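Local coordinates for protein nucleoside hydrolase, putative (Trypanosoma brucei, PDB 3FZ0) that belongs to the nucleoside hydrolase family, with an alpha/beta fold built round a mainly parallel central sheet, and holds a calcium ion in this model, at residues F220-V225 with N232-V237; R292-L297 with N345-K350; A94-S99 with Q243-K248; G173-A178 with N182-P187; V225-T230 with R252-T257. The protein carries 2 engineered substitutions. One frame throughout, in Å; residues are numbered along the deposited sequence.

Contact 1. Residues F220-V225 with N232-V237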
# COMPACT_ATOMS: atom_id res chain seq x y z
N PHE B 220 -37.70 8.70 22.20
CA PHE B 220 -37.96 7.29 22.45
C PHE B 220 -37.15 6.84 23.68
O PHE B 220 -37.72 6.25 24.62
CB PHE B 220 -37.62 6.44 21.23
CG PHE B 220 -37.78 4.96 21.45
CD1 PHE B 220 -39.01 4.34 21.22
CD2 PHE B 220 -36.70 4.18 21.88
CE1 PHE B 220 -39.16 2.97 21.41
CE2 PHE B 220 -36.84 2.80 22.09
CZ PHE B 220 -38.05 2.19 21.85
N TYR B 221 -35.84 7.14 23.66
CA TYR B 221 -34.96 6.85 24.79
C TYR B 221 -35.55 7.31 26.12
O TYR B 221 -35.55 6.57 27.10
CB TYR B 221 -33.58 7.49 24.59
CG TYR B 221 -32.66 7.24 25.75
CD1 TYR B 221 -32.03 5.99 25.92
CD2 TYR B 221 -32.39 8.25 26.69
CE1 TYR B 221 -31.17 5.76 26.99
CE2 TYR B 221 -31.53 8.03 27.74
CZ TYR B 221 -30.92 6.78 27.89
OH TYR B 221 -30.05 6.55 28.96
N ASP B 222 -36.05 8.54 26.15
CA ASP B 222 -36.60 9.09 27.38
C ASP B 222 -37.71 8.19 27.92
O ASP B 222 -37.79 7.98 29.12
CB ASP B 222 -37.08 10.54 27.18
CG ASP B 222 -35.94 11.55 27.17
OD1 ASP B 222 -34.78 11.15 27.40
OD2 ASP B 222 -36.18 12.75 26.93
N LYS B 223 -38.53 7.64 27.02
CA LYS B 223 -39.63 6.75 27.40
C LYS B 223 -39.10 5.38 27.80
O LYS B 223 -39.60 4.77 28.74
CB LYS B 223 -40.64 6.62 26.29
CG LYS B 223 -41.64 7.75 26.22
CD LYS B 223 -42.29 7.82 24.83
CE LYS B 223 -43.41 8.87 24.79
NZ LYS B 223 -43.99 9.02 23.41
N LEU B 224 -38.08 4.91 27.10
CA LEU B 224 -37.41 3.66 27.41
C LEU B 224 -37.02 3.60 28.90
O LEU B 224 -37.28 2.59 29.58
CB LEU B 224 -36.18 3.47 26.49
CG LEU B 224 -35.53 2.08 26.37
CD1 LEU B 224 -36.51 1.12 25.71
CD2 LEU B 224 -34.16 2.08 25.70
N VAL B 225 -36.45 4.68 29.43
CA VAL B 225 -35.88 4.66 30.78
C VAL B 225 -36.78 5.28 31.86
O VAL B 225 -36.33 5.57 32.98
CB VAL B 225 -34.45 5.33 30.83
CG1 VAL B 225 -33.46 4.50 30.13
CG2 VAL B 225 -34.45 6.74 30.30
N ASN B 232 -42.05 17.19 36.55
CA ASN B 232 -42.12 18.60 36.08
C ASN B 232 -40.89 19.45 36.55
O ASN B 232 -41.04 20.38 37.38
CB ASN B 232 -43.46 19.32 36.43
CG ASN B 232 -43.76 19.39 37.97
OD1 ASN B 232 -43.12 18.72 38.80
ND2 ASN B 232 -44.75 20.20 38.33
N GLY B 233 -39.70 19.22 35.99
CA GLY B 233 -39.49 18.52 34.72
C GLY B 233 -38.71 17.21 34.73
O GLY B 233 -38.63 16.54 35.76
N ARG B 234 -38.13 16.89 33.58
CA ARG B 234 -37.66 15.52 33.24
C ARG B 234 -36.98 14.79 34.39
O ARG B 234 -35.95 15.23 34.90
CB ARG B 234 -36.77 15.54 32.00
CG ARG B 234 -36.94 14.37 31.05
CD ARG B 234 -35.98 14.47 29.84
NE ARG B 234 -36.31 15.64 29.01
CZ ARG B 234 -35.52 16.20 28.09
NH1 ARG B 234 -34.31 15.70 27.83
NH2 ARG B 234 -35.94 17.27 27.41
N VAL B 235 -37.62 13.71 34.84
CA VAL B 235 -37.10 12.85 35.90
C VAL B 235 -37.70 11.47 35.74
O VAL B 235 -38.84 11.32 35.28
CB VAL B 235 -37.43 13.35 37.34
CG1 VAL B 235 -36.34 14.29 37.86
CG2 VAL B 235 -38.80 14.00 37.42
N ALA B 236 -36.91 10.47 36.12
CA ALA B 236 -37.36 9.09 36.17
C ALA B 236 -38.26 8.87 37.38
O ALA B 236 -37.92 9.28 38.49
CB ALA B 236 -36.17 8.18 36.24
N VAL B 237 -39.42 8.23 37.18
CA VAL B 237 -40.31 8.07 38.32
C VAL B 237 -40.34 6.65 38.94
O VAL B 237 -40.14 6.51 40.16
CB VAL B 237 -41.73 8.73 38.11
CG1 VAL B 237 -42.58 8.63 39.38
CG2 VAL B 237 -41.58 10.20 37.74
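Asp222 and Arg234 meet through a single carboxylate oxygen. Asp222 OD2 rests against the last methylene of the arginine, 3.4 Å from Arg234 CD, and then lies over one face of the guanidinium. The evidence for a face approach is the near-equality of three distances: Asp222 OD2 is 3.6 Å from Arg234 NE, 3.7 Å from Arg234 CZ and 3.6 Å from Arg234 NH1. No N-H points at the oxygen, so this is a salt bridge of charges alone, without a hydrogen bond to fix its direction. The two side chains cross at about a right angle, and their flat ends are turned 43° from each other.

Torsions on both sides account for the meeting. In Asp222, CG stands beside the backbone N and opposite the carbonyl carbon (chi1 -78°), which carries the carboxylate off the helix flank. Arg234 runs straight through its middle and then bends at chi3 (-65°), turning the head group so that a face is offered. The stronger polar partner of Asp222 is Arg258, bound through OD1 together with Arg227, and Arg234 may therefore add only a modest share of electrostatic pull.

A lighter touch lies further along, where Val225 O is 4.2 Å from Ala236 CB; that carbonyl is hydrogen-bonded to Gln239. The contact sets the last turn of helix 218-224 beside strand 235-236, the second arm of the small hairpin whose first strand, 227-228, follows the helix directly. Helix 345-356 packs on Phe220 and Leu224, and helix 241-249 touches Val225 and Ala236.

Contact 2. Residues R292-L297 with N345-K350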
# COMPACT_ATOMS: atom_id res chain seq x y z
N ARG B 292 -33.66 -12.01 14.37
CA ARG B 292 -34.89 -11.78 13.65
C ARG B 292 -34.59 -11.44 12.21
O ARG B 292 -34.60 -10.27 11.85
CB ARG B 292 -35.72 -10.67 14.29
CG ARG B 292 -36.00 -10.86 15.77
CD ARG B 292 -37.25 -10.13 16.18
NE ARG B 292 -38.43 -10.97 16.02
CZ ARG B 292 -39.64 -10.53 15.70
NH1 ARG B 292 -39.86 -9.25 15.48
NH2 ARG B 292 -40.66 -11.40 15.59
N PRO B 293 -34.32 -12.47 11.37
CA PRO B 293 -33.88 -12.24 9.99
C PRO B 293 -34.91 -11.46 9.16
O PRO B 293 -34.55 -10.87 8.15
CB PRO B 293 -33.72 -13.66 9.43
CG PRO B 293 -34.65 -14.52 10.30
CD PRO B 293 -34.47 -13.91 11.67
N GLU B 294 -36.16 -11.47 9.59
CA GLU B 294 -37.26 -10.76 8.93
C GLU B 294 -37.14 -9.24 9.11
O GLU B 294 -37.82 -8.49 8.42
CB GLU B 294 -38.63 -11.28 9.41
CG GLU B 294 -38.95 -11.02 10.92
CD GLU B 294 -38.47 -12.15 11.90
OE1 GLU B 294 -37.50 -12.88 11.59
OE2 GLU B 294 -39.09 -12.29 12.99
N SER B 295 -36.26 -8.81 10.01
CA SER B 295 -35.96 -7.38 10.19
C SER B 295 -35.12 -6.79 9.06
O SER B 295 -35.00 -5.57 8.98
CB SER B 295 -35.24 -7.13 11.51
OG SER B 295 -33.88 -7.53 11.41
N VAL B 296 -34.53 -7.64 8.22
CA VAL B 296 -33.76 -7.18 7.08
C VAL B 296 -34.77 -6.87 5.99
O VAL B 296 -35.35 -7.76 5.41
CB VAL B 296 -32.70 -8.25 6.63
CG1 VAL B 296 -32.05 -7.89 5.28
CG2 VAL B 296 -31.65 -8.49 7.70
N LEU B 297 -34.98 -5.60 5.71
CA LEU B 297 -35.90 -5.18 4.65
C LEU B 297 -35.24 -5.16 3.27
O LEU B 297 -35.90 -5.37 2.26
CB LEU B 297 -36.54 -3.81 4.96
CG LEU B 297 -37.55 -3.77 6.14
CD1 LEU B 297 -38.14 -2.35 6.36
CD2 LEU B 297 -38.68 -4.88 6.04
N ASN B 345 -36.98 -0.48 11.26
CA ASN B 345 -36.85 0.36 12.48
C ASN B 345 -37.89 0.02 13.56
O ASN B 345 -37.57 -0.08 14.73
CB ASN B 345 -36.91 1.87 12.17
CG ASN B 345 -36.46 2.70 13.36
OD1 ASN B 345 -35.34 2.49 13.88
ND2 ASN B 345 -37.32 3.61 13.83
N GLU B 346 -39.12 -0.17 13.12
CA GLU B 346 -40.22 -0.57 13.97
C GLU B 346 -39.90 -1.85 14.79
O GLU B 346 -40.10 -1.87 16.00
CB GLU B 346 -41.47 -0.71 13.10
CG GLU B 346 -42.79 -0.73 13.86
CD GLU B 346 -43.95 -0.11 13.04
OE1 GLU B 346 -43.67 0.59 12.00
OE2 GLU B 346 -45.14 -0.28 13.44
N MET B 347 -39.36 -2.89 14.12
CA MET B 347 -38.99 -4.13 14.82
C MET B 347 -37.84 -3.91 15.78
O MET B 347 -37.80 -4.54 16.85
CB MET B 347 -38.60 -5.23 13.84
CG MET B 347 -39.73 -6.07 13.34
SD MET B 347 -39.15 -7.49 12.38
CE MET B 347 -37.97 -8.18 13.48
N PHE B 348 -36.91 -3.03 15.40
CA PHE B 348 -35.82 -2.62 16.27
C PHE B 348 -36.27 -1.93 17.59
O PHE B 348 -35.83 -2.30 18.68
CB PHE B 348 -34.86 -1.72 15.51
CG PHE B 348 -33.69 -1.23 16.33
CD1 PHE B 348 -32.79 -2.13 16.89
CD2 PHE B 348 -33.48 0.13 16.52
CE1 PHE B 348 -31.69 -1.70 17.61
CE2 PHE B 348 -32.39 0.60 17.26
CZ PHE B 348 -31.49 -0.30 17.81
N LEU B 349 -37.16 -0.94 17.49
CA LEU B 349 -37.67 -0.25 18.64
C LEU B 349 -38.43 -1.21 19.56
O LEU B 349 -38.31 -1.14 20.78
CB LEU B 349 -38.56 0.92 18.23
CG LEU B 349 -37.96 2.04 17.36
CD1 LEU B 349 -38.96 3.20 17.22
CD2 LEU B 349 -36.64 2.53 17.92
N LYS B 350 -39.20 -2.12 18.96
CA LYS B 350 -39.98 -3.07 19.74
C LYS B 350 -39.04 -3.98 20.55
O LYS B 350 -39.30 -4.28 21.73
CB LYS B 350 -40.90 -3.90 18.84
CG LYS B 350 -41.82 -4.78 19.63
CD LYS B 350 -42.16 -6.08 18.89
CE LYS B 350 -42.36 -7.27 19.87
NZ LYS B 350 -43.17 -6.94 21.10
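Met347 supplies nearly all of the helix side of this contact, and its thioether end is received by Arg292, Glu294 and Ser295. The van der Waals part centres on the methyl group. Met347 CE lies 3.5 Å from Ser295 CB, and it also meets the arginine stem, at 3.5 Å from Arg292 CB and 3.4 Å from Arg292 CD. The methyl reaches there because the methionine chain, otherwise extended, folds at its last torsion (chi3 52°). The sulfur is near two residues: Met347 SD is 3.6 Å from Arg292 NH1 and 3.8 Å from Glu294 CG, and the glutamate and methionine side chains cross at about a right angle. Arg292 bends at chi3 (89°) and brings its guanidinium round to the same methyl; the separation of 3.0 Å between Arg292 NH1 and Met347 CE is too short to be trusted in detail.

Hydrogen bonding stays inside the segment 292-297. Ser295 OG donates to Arg292 O at 2.9 Å, in line with the carbonyl (163° at the oxygen), and Ser295 N donates to the same atom. Arg292 O, just past the end of helix 282-291, is thus gripped twice at the start of the 3-10 turn that leads into strand 296-306.

The ionic part is likewise local: Glu294 OE2 sits over a guanidinium face, 3.2 Å from Arg292 NH2, as a pairing of charges with no N-H directed at it.

Since no hydrogen bond or ion pair spans the two segments, the cohesion across them is probably mostly van der Waals contact of the thioether with the arginine stem, the serine CB and the glutamate CG.

Contact 3. Residues A94-S99 with Q243-K248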
# COMPACT_ATOMS: atom_id res chain seq x y z
N ALA B 94 -20.19 4.82 35.81
CA ALA B 94 -21.46 4.94 36.52
C ALA B 94 -21.45 4.50 37.97
O ALA B 94 -22.44 4.70 38.66
CB ALA B 94 -22.55 4.17 35.78
N GLY B 95 -20.33 3.92 38.42
CA GLY B 95 -20.19 3.42 39.77
C GLY B 95 -20.99 2.16 40.02
O GLY B 95 -21.40 1.92 41.14
N PHE B 96 -21.20 1.35 38.99
CA PHE B 96 -21.73 -0.01 39.19
C PHE B 96 -20.87 -0.80 40.20
O PHE B 96 -19.63 -0.68 40.21
CB PHE B 96 -21.79 -0.79 37.90
CG PHE B 96 -22.67 -0.18 36.85
CD1 PHE B 96 -22.17 0.08 35.57
CD2 PHE B 96 -24.00 0.12 37.13
CE1 PHE B 96 -22.97 0.65 34.59
CE2 PHE B 96 -24.82 0.68 36.15
CZ PHE B 96 -24.31 0.95 34.87
N PRO B 97 -21.52 -1.61 41.06
CA PRO B 97 -20.67 -2.43 41.96
C PRO B 97 -19.84 -3.41 41.15
O PRO B 97 -20.38 -4.03 40.22
CB PRO B 97 -21.68 -3.18 42.82
CG PRO B 97 -22.96 -2.40 42.69
CD PRO B 97 -22.95 -1.87 41.27
N PRO B 98 -18.54 -3.54 41.48
CA PRO B 98 -17.66 -4.48 40.81
C PRO B 98 -18.22 -5.89 40.94
O PRO B 98 -18.84 -6.19 41.94
CB PRO B 98 -16.34 -4.36 41.61
CG PRO B 98 -16.39 -2.97 42.16
CD PRO B 98 -17.83 -2.80 42.55
N SER B 99 -17.99 -6.71 39.94
CA SER B 99 -18.56 -8.04 39.84
C SER B 99 -17.60 -9.11 40.39
O SER B 99 -16.39 -9.10 40.09
CB SER B 99 -18.85 -8.35 38.37
OG SER B 99 -19.39 -9.64 38.20
N GLN B 243 -34.15 -0.31 33.33
CA GLN B 243 -34.14 1.10 32.92
C GLN B 243 -33.08 1.90 33.67
O GLN B 243 -32.35 2.68 33.08
CB GLN B 243 -35.51 1.72 33.09
CG GLN B 243 -36.63 1.00 32.34
CD GLN B 243 -37.99 1.44 32.83
OE1 GLN B 243 -38.24 1.40 34.03
NE2 GLN B 243 -38.86 1.90 31.93
N GLU B 244 -32.97 1.67 34.98
CA GLU B 244 -31.97 2.36 35.80
C GLU B 244 -30.55 2.14 35.25
O GLU B 244 -29.79 3.09 35.06
CB GLU B 244 -32.04 1.92 37.26
CG GLU B 244 -30.87 2.41 38.08
CD GLU B 244 -30.99 2.04 39.53
OE1 GLU B 244 -29.94 2.10 40.20
OE2 GLU B 244 -32.11 1.70 40.00
N PHE B 245 -30.25 0.88 34.97
CA PHE B 245 -28.97 0.49 34.41
C PHE B 245 -28.72 1.14 33.04
O PHE B 245 -27.64 1.66 32.82
CB PHE B 245 -28.87 -1.06 34.34
CG PHE B 245 -27.59 -1.57 33.71
CD1 PHE B 245 -26.50 -1.89 34.50
CD2 PHE B 245 -27.49 -1.76 32.34
CE1 PHE B 245 -25.32 -2.39 33.92
CE2 PHE B 245 -26.31 -2.25 31.75
CZ PHE B 245 -25.24 -2.57 32.53
N ILE B 246 -29.71 1.11 32.15
CA ILE B 246 -29.58 1.75 30.85
C ILE B 246 -29.37 3.25 31.01
O ILE B 246 -28.47 3.80 30.39
CB ILE B 246 -30.76 1.40 29.85
CG1 ILE B 246 -30.76 -0.12 29.56
CG2 ILE B 246 -30.69 2.27 28.53
CD1 ILE B 246 -31.93 -0.60 28.74
N GLU B 247 -30.12 3.91 31.89
CA GLU B 247 -29.88 5.34 32.13
C GLU B 247 -28.44 5.64 32.56
O GLU B 247 -27.85 6.62 32.09
CB GLU B 247 -30.89 5.98 33.11
CG GLU B 247 -30.87 7.49 33.08
CD GLU B 247 -31.77 8.15 34.13
OE1 GLU B 247 -31.98 9.36 34.02
OE2 GLU B 247 -32.27 7.49 35.08
N LYS B 248 -27.89 4.80 33.43
CA LYS B 248 -26.53 5.01 33.93
C LYS B 248 -25.48 4.70 32.86
O LYS B 248 -24.46 5.39 32.75
CB LYS B 248 -26.28 4.17 35.18
CG LYS B 248 -26.87 4.72 36.48
CD LYS B 248 -26.64 3.68 37.57
CE LYS B 248 -27.34 4.01 38.84
NZ LYS B 248 -27.04 2.93 39.80
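Phe96, with the most surface buried here, stacks on Phe245 of the helix. The pair is an offset stack: the centroids of the Phe96 and Phe245 rings are 4.7 Å apart and the planes are inclined by 23°. Overlap is confined to one side of each ring, with Phe96 CE2 3.5 Å from Phe245 CD1, and Phe245 CE1 lying over the rim of the Phe96 face. The side chains themselves cross at about a right angle. With chi1 of 178°, Phe245 directs CG away from its own N, and the ring extends from the helix flank toward the loop.

On the opposite face of Phe96 sits Ala94 CB, 3.7 Å above the ring plane and likewise near the rim, so the ring is held between a methyl of its own loop and an aromatic of the helix. These two segments join the long irregular connection that follows edge strand 66-68 of the central sheet to helix 241-249, and helix 46-60 completes the setting by touching both rings.

Lys248 contributes its aliphatic part. Lys248 CB is 3.8 Å from Phe96 CZ and equally far from Ala94 CB, while Lys248 CD is 3.8 Å from Phe96 CE2; lysine and phenylalanine run past each other in opposite directions. The extended chain then carries its ammonium beyond the ring to a neighbour one turn back, where Lys248 NZ forms a salt-bridged hydrogen bond to Glu244 OE1 at 3.0 Å through the anti lone pair of that oxygen.

Contact 4. Residues G173-A178 with N182-P187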
# COMPACT_ATOMS: atom_id res chain seq x y z
N GLY B 173 -16.66 6.51 6.51
CA GLY B 173 -15.87 5.98 7.61
C GLY B 173 -16.00 6.84 8.85
O GLY B 173 -16.10 8.05 8.73
N ASN B 174 -16.02 6.21 10.02
CA ASN B 174 -16.13 6.98 11.27
C ASN B 174 -14.82 6.87 12.06
O ASN B 174 -14.67 7.46 13.12
CB ASN B 174 -17.37 6.53 12.08
CG ASN B 174 -17.35 5.03 12.43
OD1 ASN B 174 -16.29 4.42 12.47
ND2 ASN B 174 -18.53 4.43 12.65
N SER B 175 -13.88 6.09 11.54
CA SER B 175 -12.55 5.96 12.13
C SER B 175 -11.46 6.71 11.34
O SER B 175 -10.79 7.58 11.87
CB SER B 175 -12.20 4.49 12.34
OG SER B 175 -10.93 4.36 12.96
N ASN B 176 -11.29 6.36 10.07
CA ASN B 176 -10.65 7.30 9.12
C ASN B 176 -11.69 7.70 8.07
O ASN B 176 -12.88 7.40 8.25
CB ASN B 176 -9.36 6.75 8.50
CG ASN B 176 -9.60 5.46 7.70
OD1 ASN B 176 -10.67 5.27 7.07
ND2 ASN B 176 -8.61 4.55 7.74
N MET B 177 -11.29 8.42 7.03
CA MET B 177 -12.27 8.91 6.03
C MET B 177 -13.11 7.79 5.38
O MET B 177 -14.24 8.04 4.95
CB MET B 177 -11.60 9.77 4.95
CG MET B 177 -11.03 11.08 5.48
SD MET B 177 -9.85 11.88 4.35
CE MET B 177 -10.96 12.71 3.29
N ALA B 178 -12.58 6.56 5.32
CA ALA B 178 -13.23 5.51 4.56
C ALA B 178 -13.72 4.34 5.41
O ALA B 178 -14.66 3.62 5.00
CB ALA B 178 -12.31 5.01 3.52
N ASN B 182 -14.51 -0.89 13.83
CA ASN B 182 -14.16 -2.30 14.07
C ASN B 182 -13.30 -2.83 12.92
O ASN B 182 -12.32 -3.55 13.13
CB ASN B 182 -15.43 -3.18 14.21
CG ASN B 182 -16.22 -2.92 15.49
OD1 ASN B 182 -15.67 -2.48 16.48
ND2 ASN B 182 -17.52 -3.24 15.46
N SER B 183 -13.70 -2.49 11.70
CA SER B 183 -12.95 -2.86 10.51
C SER B 183 -11.54 -2.27 10.57
O SER B 183 -10.55 -3.01 10.43
CB SER B 183 -13.68 -2.37 9.24
OG SER B 183 -13.13 -2.95 8.06
N HIS B 184 -11.45 -0.96 10.79
CA HIS B 184 -10.17 -0.27 10.89
C HIS B 184 -9.30 -0.85 12.01
O HIS B 184 -8.11 -0.93 11.87
CB HIS B 184 -10.39 1.25 11.08
CG HIS B 184 -9.15 2.06 10.92
ND1 HIS B 184 -9.03 3.34 11.41
CD2 HIS B 184 -7.97 1.79 10.31
CE1 HIS B 184 -7.84 3.82 11.12
NE2 HIS B 184 -7.17 2.90 10.45
N CYS B 185 -9.92 -1.27 13.11
CA CYS B 185 -9.20 -1.84 14.26
C CYS B 185 -8.43 -3.06 13.85
O CYS B 185 -7.31 -3.27 14.30
CB CYS B 185 -10.17 -2.22 15.37
SG CYS B 185 -10.56 -0.86 16.48
N ASP B 186 -9.03 -3.86 12.99
CA ASP B 186 -8.34 -5.07 12.58
C ASP B 186 -8.76 -5.47 11.20
O ASP B 186 -9.65 -6.31 11.04
CB ASP B 186 -8.58 -6.21 13.59
CG ASP B 186 -7.58 -7.29 13.46
OD1 ASP B 186 -7.03 -7.36 12.35
OD2 ASP B 186 -7.31 -8.05 14.42
N PRO B 187 -8.13 -4.85 10.19
CA PRO B 187 -8.45 -5.15 8.80
C PRO B 187 -8.06 -6.59 8.44
O PRO B 187 -8.85 -7.29 7.81
CB PRO B 187 -7.64 -4.10 8.02
CG PRO B 187 -7.34 -3.04 9.02
CD PRO B 187 -7.09 -3.81 10.27
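The His184 imidazole is met on one face by Asn176 and at its edge by Ser175. Asn176 ND2 stands 3.4 Å above the ring plane, displaced toward the rim, and is 3.5 Å from both His184 NE2 and His184 CE1; the amide is tilted 45° against the ring. At the edge, in the ring plane, Ser175 OG is hydrogen-bonded to His184 ND1 at 2.7 Å, and either atom could be the donor. Ser175 OG lies anti to the serine backbone N (chi1 -178°), extended toward the helix, and the edge bond should limit rotation of the ring, with the amide packed over one face. The bound calcium ion is about 13 Å from the Ser175 side chain.

Asn176 is itself pinned by its loop. Its OD1 accepts from Ala178 N at 2.9 Å, forming an Asx turn, and also from Ala179 N, while ND2 donates to Arg314 O. The amide over the imidazole is thereby fixed by its own loop and by Arg314.

The pairing folds the loop that follows strand 162-165 back onto helix 181-185, at whose start Asn174 OD1 receives Phe181 N. Met177 touches Ile319 of the second subunit, and strand 296-306 packs on the helix through Ser183.

Contact 5. Residues V225-T230 with R252-T257. Engineered in segment 225-230: Ser229 (natural residue Leu).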
# COMPACT_ATOMS: atom_id res chain seq x y z
N VAL B 225 -36.45 4.68 29.43
CA VAL B 225 -35.88 4.66 30.78
C VAL B 225 -36.78 5.28 31.86
O VAL B 225 -36.33 5.57 32.98
CB VAL B 225 -34.45 5.33 30.83
CG1 VAL B 225 -33.46 4.50 30.13
CG2 VAL B 225 -34.45 6.74 30.30
N ASN B 226 -38.06 5.47 31.48
CA ASN B 226 -39.13 5.99 32.31
C ASN B 226 -38.98 7.43 32.76
O ASN B 226 -39.50 7.83 33.79
CB ASN B 226 -39.40 5.09 33.50
CG ASN B 226 -40.65 4.25 33.34
OD1 ASN B 226 -41.12 3.95 32.22
ND2 ASN B 226 -41.20 3.83 34.47
N ARG B 227 -38.27 8.22 31.99
CA ARG B 227 -38.33 9.63 32.23
C ARG B 227 -39.69 10.15 31.82
O ARG B 227 -40.23 9.82 30.76
CB ARG B 227 -37.24 10.38 31.48
CG ARG B 227 -35.88 10.12 32.06
CD ARG B 227 -34.87 10.48 31.04
NE ARG B 227 -33.55 10.43 31.58
CZ ARG B 227 -32.46 10.60 30.86
NH1 ARG B 227 -32.55 10.84 29.54
NH2 ARG B 227 -31.28 10.50 31.45
N GLU B 228 -40.26 10.98 32.67
CA GLU B 228 -41.44 11.67 32.24
C GLU B 228 -41.29 13.14 32.54
O GLU B 228 -40.37 13.54 33.26
CB GLU B 228 -42.68 11.08 32.91
CG GLU B 228 -42.81 11.44 34.36
CD GLU B 228 -43.53 10.37 35.11
OE1 GLU B 228 -44.39 10.70 35.98
OE2 GLU B 228 -43.21 9.18 34.81
N SER B 229 -42.16 13.92 31.92
CA SER B 229 -42.60 15.23 32.41
C SER B 229 -43.11 16.05 31.25
O SER B 229 -42.41 16.25 30.25
CB SER B 229 -41.58 16.00 33.23
OG SER B 229 -42.16 17.20 33.70
N THR B 230 -44.33 16.54 31.42
CA THR B 230 -45.03 16.53 32.72
C THR B 230 -45.06 15.21 33.55
O THR B 230 -45.27 14.13 32.99
CB THR B 230 -46.48 17.11 32.59
OG1 THR B 230 -47.25 16.29 31.69
CG2 THR B 230 -46.45 18.58 32.09
N ARG B 252 -23.01 9.33 29.86
CA ARG B 252 -21.91 10.09 29.25
C ARG B 252 -22.21 10.33 27.78
O ARG B 252 -22.21 11.48 27.34
CB ARG B 252 -20.55 9.37 29.45
CG ARG B 252 -20.28 8.91 30.88
CD ARG B 252 -20.31 10.10 31.87
NE ARG B 252 -20.45 9.61 33.23
CZ ARG B 252 -20.23 10.32 34.33
NH1 ARG B 252 -19.82 11.58 34.24
NH2 ARG B 252 -20.40 9.78 35.53
N LEU B 253 -22.47 9.26 27.03
CA LEU B 253 -22.90 9.36 25.65
C LEU B 253 -23.97 10.44 25.51
O LEU B 253 -23.86 11.32 24.65
CB LEU B 253 -23.46 8.04 25.12
CG LEU B 253 -23.78 8.10 23.62
CD1 LEU B 253 -22.49 8.28 22.84
CD2 LEU B 253 -24.51 6.86 23.10
N GLU B 254 -25.00 10.37 26.36
CA GLU B 254 -26.06 11.38 26.35
C GLU B 254 -25.51 12.82 26.52
O GLU B 254 -25.89 13.73 25.77
CB GLU B 254 -27.15 11.06 27.38
CG GLU B 254 -28.43 11.85 27.18
CD GLU B 254 -29.42 11.73 28.34
OE1 GLU B 254 -30.60 12.12 28.16
OE2 GLU B 254 -29.03 11.26 29.43
N ALA B 255 -24.61 13.04 27.48
CA ALA B 255 -24.06 14.39 27.69
C ALA B 255 -23.17 14.84 26.54
O ALA B 255 -23.08 16.01 26.23
CB ALA B 255 -23.32 14.49 29.02
N PHE B 256 -22.52 13.89 25.88
CA PHE B 256 -21.59 14.22 24.82
C PHE B 256 -22.32 14.55 23.52
O PHE B 256 -21.89 15.45 22.79
CB PHE B 256 -20.59 13.07 24.57
CG PHE B 256 -19.50 12.96 25.62
CD1 PHE B 256 -19.10 11.69 26.10
CD2 PHE B 256 -18.84 14.11 26.11
CE1 PHE B 256 -18.08 11.56 27.05
CE2 PHE B 256 -17.82 14.00 27.08
CZ PHE B 256 -17.43 12.72 27.55
N THR B 257 -23.40 13.83 23.22
CA THR B 257 -23.99 13.91 21.88
C THR B 257 -25.38 14.54 21.87
O THR B 257 -25.77 15.18 20.90
CB THR B 257 -24.01 12.56 21.15
OG1 THR B 257 -24.88 11.66 21.84
CG2 THR B 257 -22.60 11.96 21.10
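Arg227 grips Glu254 end-on, one terminal nitrogen to each carboxylate oxygen. Arg227 NH1 donates to Glu254 OE1 at 2.7 Å (148° at the hydrogen), and Arg227 NH2 donates to Glu254 OE2 at 3.1 Å, more nearly straight at 163°. The longer bond is the flatter one: it uses the syn lone pair of OE2 and stays in the guanidinium plane. The shorter bond meets OE1 on its syn side but tilted from both planes. Overall, guanidinium and carboxylate are 18° from coplanar, close to the flat geometry of a two-pronged salt bridge. Both side chains approach from opposite directions, and their extended chains let the charged ends meet between strand 227-228 and helix 251-257.

Further direct partners hold each group. Asp222 OD1 pairs with Arg227 NH1 and Glu247 OE1 with Arg227 NH2, so three carboxylates surround this guanidinium; Arg258 shares Glu254 OE1. Such a network of alternating charges would be expected to keep these groups ionised.

Backbone structure sets the origin of Arg227. A Schellman motif ends helix 218-224, with Asn226 at positive phi as its C-prime residue, Arg227 N bonded to Asp222 O and Asn226 N to Lys223 O. The chain then enters strand 227-228, hydrogen-bonded through Glu228 to Val235 in the facing strand of the hairpin, while helix 251-257 presents Glu254 across from it and leans on Trp218 at the start of helix 218-224.

How the contacts relate
Contacts 1, 3 and 5 cluster on one side of the chain; contact 4 touches no other, and contact 2 touches only contact 1 (Phe220 on Leu349). Contact 5 is purely a surface ion pair; the other four are partly buried. Contacts 1 and 5 share Val225 and a hairpin but differ in geometry: a charge-only facial approach against a two-pronged, end-on grip. Contact 3 depends on aromatic and aliphatic packing, yet its helix joins the charge network through Glu247 and Arg227. Contact 2, joining the 3-10 turn before strand 296-306 to the first turn of helix 345-356, is thioether packing. Contact 4, nearest the chain's centre, uses a serine–histidine hydrogen bond with an asparagine amide over the ring.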